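Local structure of probable chemoreceptor (Methyl-accepting chemotaxis) transmembrane protein (Rhizobium meliloti, 6D8V) at residues T137-A142 with L194-G199; G199-A204 with K212-E217; P148-S153 with I172-L177; D21-V26 with S253-N258. The protein acts as a bacterial chemotaxis receptor for quaternary ammonium compounds, binding 1,1-dimethyl-prolinium in its sensory domain. All coordinates share one frame; numbering follows the deposited sequence.

Interaction 1 of 4, residues T137-A142 with L194-G199; sequences TQPYLA and LLSQSG. With PBE (1,1-dimethyl-prolinium), chain C.
Gln138 reaches from the ligand-binding half of this Cache-type sensor into a type I beta turn, Ser196 to Gly199, at the end of strand 191-195, which belongs to the other sheet. Its OE1 accepts a hydrogen bond from Ser196 OG, modelled very short at 2.5 Å, a length not to be taken literally at this resolution. On the other branch of the amide, NE2 comes close to Ser198 OG without hydrogen-bond geometry. The amide of Gln197 comes from the opposite direction and stacks on that of Gln138, the two planes nearly parallel, 6° between them. In Gln138, CG lies beside the backbone N (chi1 -71°) and a single bend at chi2 (-70°) brings the amide to the turn. The Gln197 amide is held in turn by Trp261, whose NE1 donates to OE1. The turn itself is closed by Gly199 N on Ser196 O at 3.0 Å, and Ser196 OG has a second partner in Lys200 N. Pro139 adds a plain apolar touch, its CD 3.9 Å from Ser196 CB.

Further along the same segment the chain enters strand 140-142 and the ligand pocket. Ala142 CB approaches the ligand carboxylate, 3.6 Å from OXT, while Glu143 N and Gly144 N hydrogen-bond to the ligand. Tyr140 turns its ring edge to the ligand, meets the ring of Trp124, and is tied through OH to Ser153 OG; that same OH lies 3.5 Å from CA of 1,1-dimethyl-prolinium.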
loop_
_atom_site.group_PDB
_atom_site.type_symbol
_atom_site.label_atom_id
_atom_site.label_comp_id
_atom_site.label_asym_id
_atom_site.label_seq_id
_atom_site.Cartn_x
_atom_site.Cartn_y
_atom_site.Cartn_z
ATOM N N THR A 137 -0.762 -2.517 4.821
ATOM C CA THR A 137 -1.537 -3.746 4.712
ATOM C C THR A 137 -1.007 -4.662 3.614
ATOM O O THR A 137 -0.359 -4.238 2.656
ATOM C CB THR A 137 -3.012 -3.444 4.424
ATOM O OG1 THR A 137 -3.149 -2.952 3.082
ATOM C CG2 THR A 137 -3.555 -2.417 5.398
ATOM N N GLN A 138 -1.304 -5.942 3.765
ATOM C CA GLN A 138 -1.150 -6.856 2.653
ATOM C C GLN A 138 -2.126 -6.451 1.556
ATOM O O GLN A 138 -3.188 -5.882 1.831
ATOM C CB GLN A 138 -1.400 -8.305 3.079
ATOM C CG GLN A 138 -0.308 -8.907 3.957
ATOM C CD GLN A 138 0.992 -9.153 3.210
ATOM O OE1 GLN A 138 1.043 -9.075 1.984
ATOM N NE2 GLN A 138 2.053 -9.450 3.951
ATOM N N PRO A 139 -1.783 -6.724 0.302
ATOM C CA PRO A 139 -2.654 -6.307 -0.796
ATOM C C PRO A 139 -4.044 -6.907 -0.653
ATOM O O PRO A 139 -4.202 -8.104 -0.392
ATOM C CB PRO A 139 -1.919 -6.815 -2.042
ATOM C CG PRO A 139 -1.020 -7.870 -1.554
ATOM C CD PRO A 139 -0.615 -7.478 -0.175
ATOM N N TYR A 140 -5.055 -6.054 -0.814
ATOM C CA TYR A 140 -6.437 -6.475 -0.652
ATOM C C TYR A 140 -7.296 -5.728 -1.659
ATOM O O TYR A 140 -6.934 -4.642 -2.131
ATOM C CB TYR A 140 -6.953 -6.226 0.772
ATOM C CG TYR A 140 -7.161 -4.757 1.076
ATOM C CD1 TYR A 140 -6.092 -3.944 1.427
ATOM C CD2 TYR A 140 -8.421 -4.181 1.000
ATOM C CE1 TYR A 140 -6.267 -2.605 1.695
ATOM C CE2 TYR A 140 -8.610 -2.841 1.270
ATOM C CZ TYR A 140 -7.530 -2.055 1.617
ATOM O OH TYR A 140 -7.712 -0.714 1.886
ATOM N N LEU A 141 -8.439 -6.329 -1.980
ATOM C CA LEU A 141 -9.398 -5.717 -2.884
ATOM C C LEU A 141 -10.271 -4.731 -2.117
ATOM O O LEU A 141 -11.006 -5.126 -1.208
ATOM C CB LEU A 141 -10.263 -6.791 -3.545
ATOM C CG LEU A 141 -11.503 -6.259 -4.262
ATOM C CD1 LEU A 141 -11.101 -5.344 -5.411
ATOM C CD2 LEU A 141 -12.431 -7.360 -4.762
ATOM N N ALA A 142 -10.200 -3.457 -2.496
ATOM C CA ALA A 142 -10.933 -2.390 -1.823
ATOM C C ALA A 142 -12.424 -2.425 -2.158
ATOM O O ALA A 142 -12.816 -2.731 -3.287
ATOM C CB ALA A 142 -10.351 -1.030 -2.207
ATOM N N LEU A 194 7.449 -7.264 -7.825
ATOM C CA LEU A 194 7.450 -6.773 -6.453
ATOM C C LEU A 194 6.580 -7.666 -5.581
ATOM O O LEU A 194 5.415 -7.916 -5.919
ATOM C CB LEU A 194 6.943 -5.332 -6.407
ATOM C CG LEU A 194 7.142 -4.565 -5.099
ATOM C CD1 LEU A 194 8.620 -4.232 -4.886
ATOM C CD2 LEU A 194 6.295 -3.307 -5.130
ATOM N N LEU A 195 7.148 -8.138 -4.468
ATOM C CA LEU A 195 6.460 -8.982 -3.499
ATOM C C LEU A 195 6.222 -8.212 -2.209
ATOM O O LEU A 195 6.964 -7.288 -1.868
ATOM C CB LEU A 195 7.258 -10.258 -3.193
ATOM C CG LEU A 195 7.301 -11.309 -4.298
ATOM C CD1 LEU A 195 7.870 -12.629 -3.802
ATOM C CD2 LEU A 195 5.904 -11.498 -4.857
ATOM N N SER A 196 5.177 -8.613 -1.484
ATOM C CA SER A 196 4.781 -7.922 -0.265
ATOM C C SER A 196 5.551 -8.450 0.943
ATOM O O SER A 196 6.472 -9.265 0.830
ATOM C CB SER A 196 3.281 -8.064 -0.028
ATOM O OG SER A 196 2.978 -9.346 0.503
ATOM N N GLN A 197 5.134 -7.987 2.125
ATOM C CA GLN A 197 5.739 -8.382 3.393
ATOM C C GLN A 197 5.755 -9.895 3.592
ATOM O O GLN A 197 6.638 -10.424 4.281
ATOM C CB GLN A 197 4.966 -7.723 4.532
ATOM C CG GLN A 197 4.649 -6.253 4.300
ATOM C CD GLN A 197 3.270 -6.014 3.716
ATOM O OE1 GLN A 197 3.119 -5.840 2.503
ATOM N NE2 GLN A 197 2.255 -5.980 4.580
ATOM N N SER A 198 4.766 -10.601 3.044
ATOM C CA SER A 198 4.649 -12.040 3.215
ATOM C C SER A 198 4.886 -12.791 1.915
ATOM O O SER A 198 4.615 -13.998 1.842
ATOM C CB SER A 198 3.278 -12.393 3.790
ATOM O OG SER A 198 2.238 -11.930 2.948
ATOM N N GLY A 199 5.385 -12.108 0.887
ATOM C CA GLY A 199 5.619 -12.754 -0.384
ATOM C C GLY A 199 4.416 -12.809 -1.300
ATOM O O GLY A 199 4.428 -13.576 -2.266
HETATM N N PBE C . -10.715 1.729 1.962
HETATM C CD PBE C . -9.944 1.852 3.010
HETATM C CA PBE C . -11.032 0.244 1.996
HETATM C CB PBE C . -11.326 0.016 3.533
HETATM C CG PBE C . -10.581 0.841 4.131
HETATM C CE PBE C . -11.922 2.567 2.125
HETATM C CF PBE C . -9.980 2.084 0.732
HETATM C C PBE C . -12.131 -0.204 1.170
HETATM O O PBE C . -12.655 -1.328 1.400
HETATM O OXT PBE C . -12.555 0.495 0.212
#

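Interaction 2 of 4, residues G199-A204 with K212-E217; sequences GKWLAA and KEYDGE
An isolated beta bridge pairs Lys200 with Glu213 and closes the loop that follows strand 191-195. Two backbone hydrogen bonds flank it: Trp201 N gives to Lys212 O at 2.8 Å, with an N-H...O angle of 151°, and Tyr214 N gives to Gly199 O, also at 2.8 Å. Lys212 O is approached by more than one group, since Lys200 CA comes within 3.1 Å as a CA-H...O contact and Trp201 CD1 lies 3.3 Å away, the oxygen sitting at the edge of the indole near its plane.

Beyond the bridge the contact is aromatic. Trp201 CZ2 meets Tyr214 CD2 at 3.5 Å, and the phenol ring lies obliquely to the six-membered ring of the indole, planes 38° apart and centroids 5.7 Å apart. Tyr214 is brought there by a first torsion that sets CG opposite the backbone N (chi1 -175°); one face of its ring carries Gly216 N, and at the far end OH donates to Glu217 O of the same segment.

On the outside, Glu213 forms a salt bridge with Lys223 of helix 219-228. Inward, Trp201 packs on Tyr193 and Leu195 of strand 191-195 and on Leu264 of strand 259-268. Replacing Trp201 with an alanine would probably open a gap against Tyr214 CD2 and where the indole packs on Leu195 and Leu264. Just after Trp201 the chain makes a classic beta bulge, Leu202 and Ala203 both facing Leu194, while Tyr214 rests on Leu195 and on Ile234 of strand 232-239.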
loop_
_atom_site.group_PDB
_atom_site.type_symbol
_atom_site.label_atom_id
_atom_site.label_comp_id
_atom_site.label_asym_id
_atom_site.label_seq_id
_atom_site.Cartn_x
_atom_site.Cartn_y
_atom_site.Cartn_z
ATOM N N GLY A 199 5.385 -12.108 0.887
ATOM C CA GLY A 199 5.619 -12.754 -0.384
ATOM C C GLY A 199 4.416 -12.809 -1.300
ATOM O O GLY A 199 4.428 -13.576 -2.266
ATOM N N LYS A 200 3.368 -12.041 -1.019
ATOM C CA LYS A 200 2.256 -11.925 -1.949
ATOM C C LYS A 200 2.670 -11.038 -3.123
ATOM O O LYS A 200 3.520 -10.149 -2.984
ATOM C CB LYS A 200 1.027 -11.332 -1.245
ATOM C CG LYS A 200 0.636 -11.964 0.089
ATOM C CD LYS A 200 -0.566 -12.876 -0.077
ATOM C CE LYS A 200 -1.326 -13.092 1.234
ATOM N NZ LYS A 200 -1.806 -11.806 1.835
ATOM N N TRP A 201 2.052 -11.280 -4.285
ATOM C CA TRP A 201 2.368 -10.532 -5.502
ATOM C C TRP A 201 1.747 -9.139 -5.436
ATOM O O TRP A 201 0.520 -9.008 -5.350
ATOM C CB TRP A 201 1.867 -11.262 -6.743
ATOM C CG TRP A 201 2.662 -12.461 -7.166
ATOM C CD1 TRP A 201 2.420 -13.769 -6.831
ATOM C CD2 TRP A 201 3.801 -12.477 -8.041
ATOM N NE1 TRP A 201 3.343 -14.596 -7.439
ATOM C CE2 TRP A 201 4.202 -13.830 -8.183
ATOM C CE3 TRP A 201 4.519 -11.485 -8.717
ATOM C CZ2 TRP A 201 5.295 -14.208 -8.969
ATOM C CZ3 TRP A 201 5.604 -11.867 -9.502
ATOM C CH2 TRP A 201 5.977 -13.217 -9.621
ATOM N N LEU A 202 2.602 -8.102 -5.485
ATOM C CA LEU A 202 2.193 -6.705 -5.591
ATOM C C LEU A 202 2.255 -6.208 -7.028
ATOM O O LEU A 202 1.424 -5.387 -7.442
ATOM C CB LEU A 202 3.074 -5.836 -4.701
ATOM C CG LEU A 202 2.839 -5.962 -3.209
ATOM C CD1 LEU A 202 3.715 -4.989 -2.461
ATOM C CD2 LEU A 202 1.381 -5.700 -2.913
ATOM N N ALA A 203 3.247 -6.690 -7.776
ATOM C CA ALA A 203 3.386 -6.418 -9.201
ATOM C C ALA A 203 3.913 -7.692 -9.829
ATOM O O ALA A 203 5.000 -8.150 -9.462
ATOM C CB ALA A 203 4.331 -5.232 -9.465
ATOM N N ALA A 204 3.137 -8.261 -10.750
ATOM C CA ALA A 204 3.312 -9.614 -11.248
ATOM C C ALA A 204 3.367 -9.631 -12.765
ATOM O O ALA A 204 3.104 -8.621 -13.417
ATOM C CB ALA A 204 2.163 -10.517 -10.771
ATOM N N LYS A 212 -1.830 -13.003 -4.482
ATOM C CA LYS A 212 -1.539 -14.392 -4.161
ATOM C C LYS A 212 -0.107 -14.529 -3.658
ATOM O O LYS A 212 0.756 -13.700 -3.958
ATOM C CB LYS A 212 -1.752 -15.285 -5.381
ATOM C CG LYS A 212 -3.173 -15.264 -5.901
ATOM C CD LYS A 212 -3.407 -16.372 -6.926
ATOM C CE LYS A 212 -4.876 -16.481 -7.359
ATOM N NZ LYS A 212 -5.322 -15.356 -8.223
ATOM N N GLU A 213 0.137 -15.585 -2.883
ATOM C CA GLU A 213 1.460 -15.830 -2.332
ATOM C C GLU A 213 2.367 -16.458 -3.382
ATOM O O GLU A 213 1.936 -17.259 -4.215
ATOM C CB GLU A 213 1.384 -16.737 -1.101
ATOM C CG GLU A 213 2.728 -16.954 -0.415
ATOM C CD GLU A 213 2.598 -17.665 0.918
ATOM O OE1 GLU A 213 1.541 -18.281 1.176
ATOM O OE2 GLU A 213 3.559 -17.602 1.713
ATOM N N TYR A 214 3.634 -16.075 -3.342
ATOM C CA TYR A 214 4.602 -16.642 -4.265
ATOM C C TYR A 214 4.762 -18.131 -3.995
ATOM O O TYR A 214 4.963 -18.550 -2.850
ATOM C CB TYR A 214 5.940 -15.923 -4.131
ATOM C CG TYR A 214 6.972 -16.355 -5.141
ATOM C CD1 TYR A 214 7.813 -17.431 -4.884
ATOM C CD2 TYR A 214 7.106 -15.686 -6.350
ATOM C CE1 TYR A 214 8.759 -17.831 -5.804
ATOM C CE2 TYR A 214 8.048 -16.074 -7.280
ATOM C CZ TYR A 214 8.872 -17.148 -7.004
ATOM O OH TYR A 214 9.809 -17.539 -7.933
ATOM N N ASP A 215 4.635 -18.937 -5.050
ATOM C CA ASP A 215 4.938 -20.357 -4.933
ATOM C C ASP A 215 5.580 -20.884 -6.214
ATOM O O ASP A 215 5.584 -22.103 -6.445
ATOM C CB ASP A 215 3.681 -21.165 -4.563
ATOM C CG ASP A 215 2.901 -21.619 -5.769
ATOM O OD1 ASP A 215 2.208 -20.779 -6.387
ATOM O OD2 ASP A 215 2.977 -22.824 -6.097
ATOM N N GLY A 216 6.132 -19.993 -7.042
ATOM C CA GLY A 216 6.851 -20.392 -8.235
ATOM C C GLY A 216 8.157 -21.086 -7.921
ATOM O O GLY A 216 8.370 -21.549 -6.797
ATOM N N GLU A 217 9.037 -21.176 -8.910
ATOM C CA GLU A 217 10.360 -21.724 -8.663
ATOM C C GLU A 217 11.125 -20.841 -7.681
ATOM O O GLU A 217 10.936 -19.625 -7.627
ATOM C CB GLU A 217 11.129 -21.870 -9.976
ATOM C CG GLU A 217 10.432 -22.797 -10.956
ATOM C CD GLU A 217 11.336 -23.261 -12.074
ATOM O OE1 GLU A 217 11.095 -22.864 -13.235
ATOM O OE2 GLU A 217 12.287 -24.022 -11.791
#

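Interaction 3 of 4, residues P148-S153 with I172-L177; sequences PTTMTS and ISLAAL
This is a buried antiparallel beta contact at the end of the hairpin of strands 149-160 and 163-173, where the second strand turns into helix 174-183. Met151 and Ser173 are its non-hydrogen-bonded pair. Thr152 and Ile172 form the hydrogen-bonded one: Ile172 N to Thr152 O is 2.8 Å and Thr152 N to Ile172 O 2.9 Å. Thr152 CG2 lies against Ile172 CB (3.7 Å), the two side chains pointing the same way. The next bond already reaches the helix, Leu174 N giving to Thr150 O at 2.7 Å, in the carbonyl plane. A water links that same oxygen to Ala175 N.

Leu174 crosses Thr150 at about a right angle, its CD2 over Thr150 OG1 and CB, while CD1 comes over Met151 CA. An alanine at Leu174 would probably leave Thr150 and the Met151 backbone without this cover. Ser173 OG caps the helix by accepting from Ala176 N at 2.8 Å.

Met151 sends its end away from this pairing, with CG lodged between N and carbonyl carbon (chi1 62°), to touch 1,1-dimethyl-prolinium. The arrangement is a strand passing straight into a helix with serine at its N-cap, beside the ligand pocket of a PDC (Cache) sensor domain.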
loop_
_atom_site.group_PDB
_atom_site.type_symbol
_atom_site.label_atom_id
_atom_site.label_comp_id
_atom_site.label_asym_id
_atom_site.label_seq_id
_atom_site.Cartn_x
_atom_site.Cartn_y
_atom_site.Cartn_z
ATOM N N PRO A 148 -13.941 -1.911 -8.593
ATOM C CA PRO A 148 -13.070 -2.772 -7.785
ATOM C C PRO A 148 -11.611 -2.608 -8.182
ATOM O O PRO A 148 -11.253 -2.677 -9.362
ATOM C CB PRO A 148 -13.590 -4.181 -8.096
ATOM C CG PRO A 148 -15.014 -3.981 -8.489
ATOM C CD PRO A 148 -15.097 -2.634 -9.147
ATOM N N THR A 149 -10.761 -2.381 -7.184
ATOM C CA THR A 149 -9.350 -2.150 -7.447
ATOM C C THR A 149 -8.525 -2.718 -6.302
ATOM O O THR A 149 -8.871 -2.553 -5.131
ATOM C CB THR A 149 -9.050 -0.653 -7.638
ATOM O OG1 THR A 149 -9.670 0.096 -6.591
ATOM C CG2 THR A 149 -9.574 -0.158 -8.981
ATOM N N THR A 150 -7.423 -3.372 -6.651
ATOM C CA THR A 150 -6.533 -3.978 -5.668
ATOM C C THR A 150 -5.480 -2.969 -5.214
ATOM O O THR A 150 -4.765 -2.389 -6.035
ATOM C CB THR A 150 -5.870 -5.216 -6.266
ATOM O OG1 THR A 150 -5.250 -4.863 -7.509
ATOM C CG2 THR A 150 -6.906 -6.284 -6.534
ATOM N N MET A 151 -5.383 -2.766 -3.905
ATOM C CA MET A 151 -4.546 -1.707 -3.362
ATOM C C MET A 151 -3.940 -2.161 -2.041
ATOM O O MET A 151 -4.406 -3.119 -1.412
ATOM C CB MET A 151 -5.351 -0.429 -3.125
ATOM C CG MET A 151 -6.447 -0.654 -2.099
ATOM S SD MET A 151 -7.475 0.770 -1.779
ATOM C CE MET A 151 -8.078 1.147 -3.424
ATOM N N THR A 152 -2.892 -1.453 -1.628
ATOM C CA THR A 152 -2.325 -1.545 -0.293
ATOM C C THR A 152 -2.578 -0.230 0.433
ATOM O O THR A 152 -2.602 0.836 -0.190
ATOM C CB THR A 152 -0.818 -1.822 -0.347
ATOM O OG1 THR A 152 -0.327 -2.050 0.980
ATOM C CG2 THR A 152 -0.089 -0.635 -0.948
ATOM N N SER A 153 -2.752 -0.298 1.755
ATOM C CA SER A 153 -3.161 0.868 2.525
ATOM C C SER A 153 -2.168 1.179 3.637
ATOM O O SER A 153 -1.776 0.288 4.401
ATOM C CB SER A 153 -4.558 0.671 3.104
ATOM O OG SER A 153 -5.523 0.757 2.085
ATOM N N ILE A 172 -2.426 2.945 -2.078
ATOM C CA ILE A 172 -1.590 2.790 -3.259
ATOM C C ILE A 172 -2.194 1.661 -4.074
ATOM O O ILE A 172 -2.215 0.506 -3.623
ATOM C CB ILE A 172 -0.130 2.476 -2.903
ATOM C CG1 ILE A 172 0.434 3.524 -1.936
ATOM C CG2 ILE A 172 0.711 2.409 -4.162
ATOM C CD1 ILE A 172 1.899 3.311 -1.588
ATOM N N SER A 173 -2.707 1.992 -5.253
ATOM C CA SER A 173 -3.278 0.975 -6.116
ATOM C C SER A 173 -2.177 0.068 -6.641
ATOM O O SER A 173 -1.060 0.513 -6.922
ATOM C CB SER A 173 -4.031 1.619 -7.275
ATOM O OG SER A 173 -3.145 2.043 -8.292
ATOM N N LEU A 174 -2.488 -1.223 -6.758
ATOM C CA LEU A 174 -1.496 -2.141 -7.291
ATOM C C LEU A 174 -1.101 -1.773 -8.714
ATOM O O LEU A 174 -0.012 -2.151 -9.167
ATOM C CB LEU A 174 -2.019 -3.572 -7.222
ATOM C CG LEU A 174 -1.588 -4.434 -6.031
ATOM C CD1 LEU A 174 -1.509 -3.626 -4.767
ATOM C CD2 LEU A 174 -2.565 -5.593 -5.851
ATOM N N ALA A 175 -1.956 -1.029 -9.422
ATOM C CA ALA A 175 -1.621 -0.526 -10.749
ATOM C C ALA A 175 -0.586 0.589 -10.684
ATOM O O ALA A 175 0.374 0.595 -11.463
ATOM C CB ALA A 175 -2.880 -0.033 -11.446
ATOM N N ALA A 176 -0.773 1.542 -9.766
ATOM C CA ALA A 176 0.215 2.599 -9.571
ATOM C C ALA A 176 1.611 2.028 -9.347
ATOM O O ALA A 176 2.591 2.533 -9.908
ATOM C CB ALA A 176 -0.187 3.490 -8.393
ATOM N N LEU A 177 1.726 0.982 -8.518
ATOM C CA LEU A 177 3.026 0.347 -8.319
ATOM C C LEU A 177 3.566 -0.197 -9.638
ATOM O O LEU A 177 4.706 0.083 -10.026
ATOM C CB LEU A 177 2.917 -0.773 -7.286
ATOM C CG LEU A 177 2.719 -0.431 -5.822
ATOM C CD1 LEU A 177 2.753 -1.706 -5.003
ATOM C CD2 LEU A 177 3.798 0.538 -5.349
HETATM O O HOH W 1 -4.814 -1.691 -9.089
#

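Interaction 4 of 4, residues D21-V26 with S253-N258; sequences DIAGSV and SLPDVN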
loop_
_atom_site.group_PDB
_atom_site.type_symbol
_atom_site.label_atom_id
_atom_site.label_comp_id
_atom_site.label_asym_id
_atom_site.label_seq_id
_atom_site.Cartn_x
_atom_site.Cartn_y
_atom_site.Cartn_z
ATOM N N ASP A 21 13.335 4.155 -4.809
ATOM C CA ASP A 21 12.207 4.869 -5.388
ATOM C C ASP A 21 10.894 4.444 -4.742
ATOM O O ASP A 21 10.105 5.300 -4.326
ATOM C CB ASP A 21 12.166 4.656 -6.898
ATOM C CG ASP A 21 11.193 5.584 -7.582
ATOM O OD1 ASP A 21 9.976 5.457 -7.339
ATOM O OD2 ASP A 21 11.647 6.463 -8.342
ATOM N N ILE A 22 10.644 3.134 -4.635
ATOM C CA ILE A 22 9.432 2.677 -3.965
ATOM C C ILE A 22 9.439 3.122 -2.507
ATOM O O ILE A 22 8.458 3.676 -1.997
ATOM C CB ILE A 22 9.281 1.149 -4.091
ATOM C CG1 ILE A 22 9.159 0.748 -5.557
ATOM C CG2 ILE A 22 8.040 0.677 -3.352
ATOM C CD1 ILE A 22 8.020 1.431 -6.254
ATOM N N ALA A 23 10.551 2.888 -1.808
ATOM C CA ALA A 23 10.614 3.248 -0.391
ATOM C C ALA A 23 10.417 4.749 -0.186
ATOM O O ALA A 23 9.765 5.173 0.776
ATOM C CB ALA A 23 11.943 2.784 0.200
ATOM N N GLY A 24 10.966 5.566 -1.084
ATOM C CA GLY A 24 10.746 6.997 -0.989
ATOM C C GLY A 24 9.292 7.365 -1.180
ATOM O O GLY A 24 8.685 8.034 -0.339
ATOM N N SER A 25 8.705 6.930 -2.296
ATOM C CA SER A 25 7.283 7.155 -2.521
ATOM C C SER A 25 6.450 6.709 -1.318
ATOM O O SER A 25 5.589 7.464 -0.842
ATOM C CB SER A 25 6.839 6.436 -3.795
ATOM O OG SER A 25 7.672 6.779 -4.886
ATOM N N VAL A 26 6.707 5.499 -0.796
ATOM C CA VAL A 26 5.959 5.005 0.361
ATOM C C VAL A 26 6.149 5.927 1.558
ATOM O O VAL A 26 5.174 6.373 2.182
ATOM C CB VAL A 26 6.374 3.566 0.713
ATOM C CG1 VAL A 26 5.830 3.213 2.096
ATOM C CG2 VAL A 26 5.830 2.580 -0.316
ATOM N N SER A 253 13.494 -2.385 3.355
ATOM C CA SER A 253 12.592 -1.896 4.393
ATOM C C SER A 253 11.821 -0.664 3.939
ATOM O O SER A 253 12.371 0.233 3.294
ATOM C CB SER A 253 13.367 -1.553 5.664
ATOM O OG SER A 253 13.653 -2.719 6.414
ATOM N N LEU A 254 10.593 -0.569 4.326
ATOM C CA LEU A 254 9.809 0.516 3.901
ATOM C C LEU A 254 9.859 1.398 5.046
ATOM O O LEU A 254 9.920 0.913 6.117
ATOM C CB LEU A 254 8.402 0.082 3.742
ATOM C CG LEU A 254 8.059 -0.877 2.652
ATOM C CD1 LEU A 254 6.597 -0.970 2.673
ATOM C CD2 LEU A 254 8.496 -0.316 1.366
ATOM N N PRO A 255 9.868 2.771 4.782
ATOM C CA PRO A 255 10.251 3.576 5.898
ATOM C C PRO A 255 9.523 3.628 7.166
ATOM O O PRO A 255 10.246 3.429 8.122
ATOM C CB PRO A 255 9.995 4.916 5.359
ATOM C CG PRO A 255 10.643 4.841 4.122
ATOM C CD PRO A 255 9.817 3.768 3.623
ATOM N N ASP A 256 8.234 3.853 7.255
ATOM C CA ASP A 256 7.692 4.143 8.563
ATOM C C ASP A 256 6.704 3.197 9.085
ATOM O O ASP A 256 6.286 3.322 10.162
ATOM C CB ASP A 256 7.092 5.504 8.569
ATOM C CG ASP A 256 8.084 6.576 8.351
ATOM O OD1 ASP A 256 9.125 6.502 8.967
ATOM O OD2 ASP A 256 7.834 7.515 7.593
ATOM N N VAL A 257 6.343 2.237 8.278
ATOM C CA VAL A 257 5.190 1.394 8.439
ATOM C C VAL A 257 5.571 0.030 8.838
ATOM O O VAL A 257 4.847 -0.873 8.788
ATOM C CB VAL A 257 4.479 1.292 7.157
ATOM C CG1 VAL A 257 4.014 2.628 6.780
ATOM C CG2 VAL A 257 5.421 0.865 6.112
ATOM N N ASN A 258 6.774 -0.116 9.224
ATOM C CA ASN A 258 7.211 -1.374 9.829
ATOM C C ASN A 258 6.886 -2.569 8.926
ATOM O O ASN A 258 6.001 -3.385 9.199
ATOM C CB ASN A 258 6.581 -1.550 11.212
ATOM C CG ASN A 258 7.116 -2.767 11.943
ATOM O OD1 ASN A 258 8.311 -3.066 11.895
ATOM N ND2 ASN A 258 6.225 -3.489 12.615
#
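Ala23 and Val26, one turn apart on the long helix 2-45, face Leu254 and Pro255 in the end region of strand 243-254. The proline ring presents its CD corner to the helix. On one side that corner meets the methyl of Ala23, CB to CD 4.1 Å; on another it faces Val26, whose CG1 is 4.3 Å from Pro255 CD. Pro255 CD also lies over the helix backbone, close to Ala23 O.

Val26 points its CB toward the 253-258 segment and forks there. Its CG1 stands opposite the backbone N (chi1 167°), which puts that methyl on the proline, while the other branch, CG2, goes to Leu254 and comes 4.3 Å from its CD2. Leu254 itself leaves its backbone obliquely and only its end bends in toward the helix: chi2 (-174°) sends CD1 on away from CA, and it is the other methyl, CD2, that meets the valine. Ala23 CB completes the meeting by resting 4.0 Å from Ser253 O.

Other strands close in around the apolar end of the contact. Val26 and Val257 both touch Ile154 of strand 149-160, Leu254 packs on Ile136 and Trp261, and Ile22 also reaches Trp261. Within the helix, Ser25 OG folds back onto Asp21 O at 2.9 Å, and Ser25 N reaches that oxygen from the opposite face of its plane.

No hydrogen bond or salt bridge crosses the contact; it rests on apolar packing of Ala23, Val26, Leu254 and Pro255. Pro255, lacking an N-H, could in any case donate none.

Residues 137-142 of interaction 1 and interaction 3 share the ligand side of the fold. The centres of the two interactions are 9 Å apart, and Tyr140 OH to Ser153 OG (2.6 Å) and Thr137 O to Thr152 OG1 (2.8 Å) probably join them by hydrogen bonds; Tyr140, Ala142 and Met151 line the pocket of 1,1-dimethyl-prolinium. Interaction 2 continues directly from interaction 1 through Gly199, also with centres 9 Å apart, and meets interaction 3 where Leu202 packs on Leu174 and Leu177. Interaction 4 encloses the other three along the chain. It touches interaction 3 through Val26 CG2 and Ile172 CD1 at 4.2 Å, but its nearest atoms stay about 5 Å from interaction 1 and about 7 Å from interaction 2.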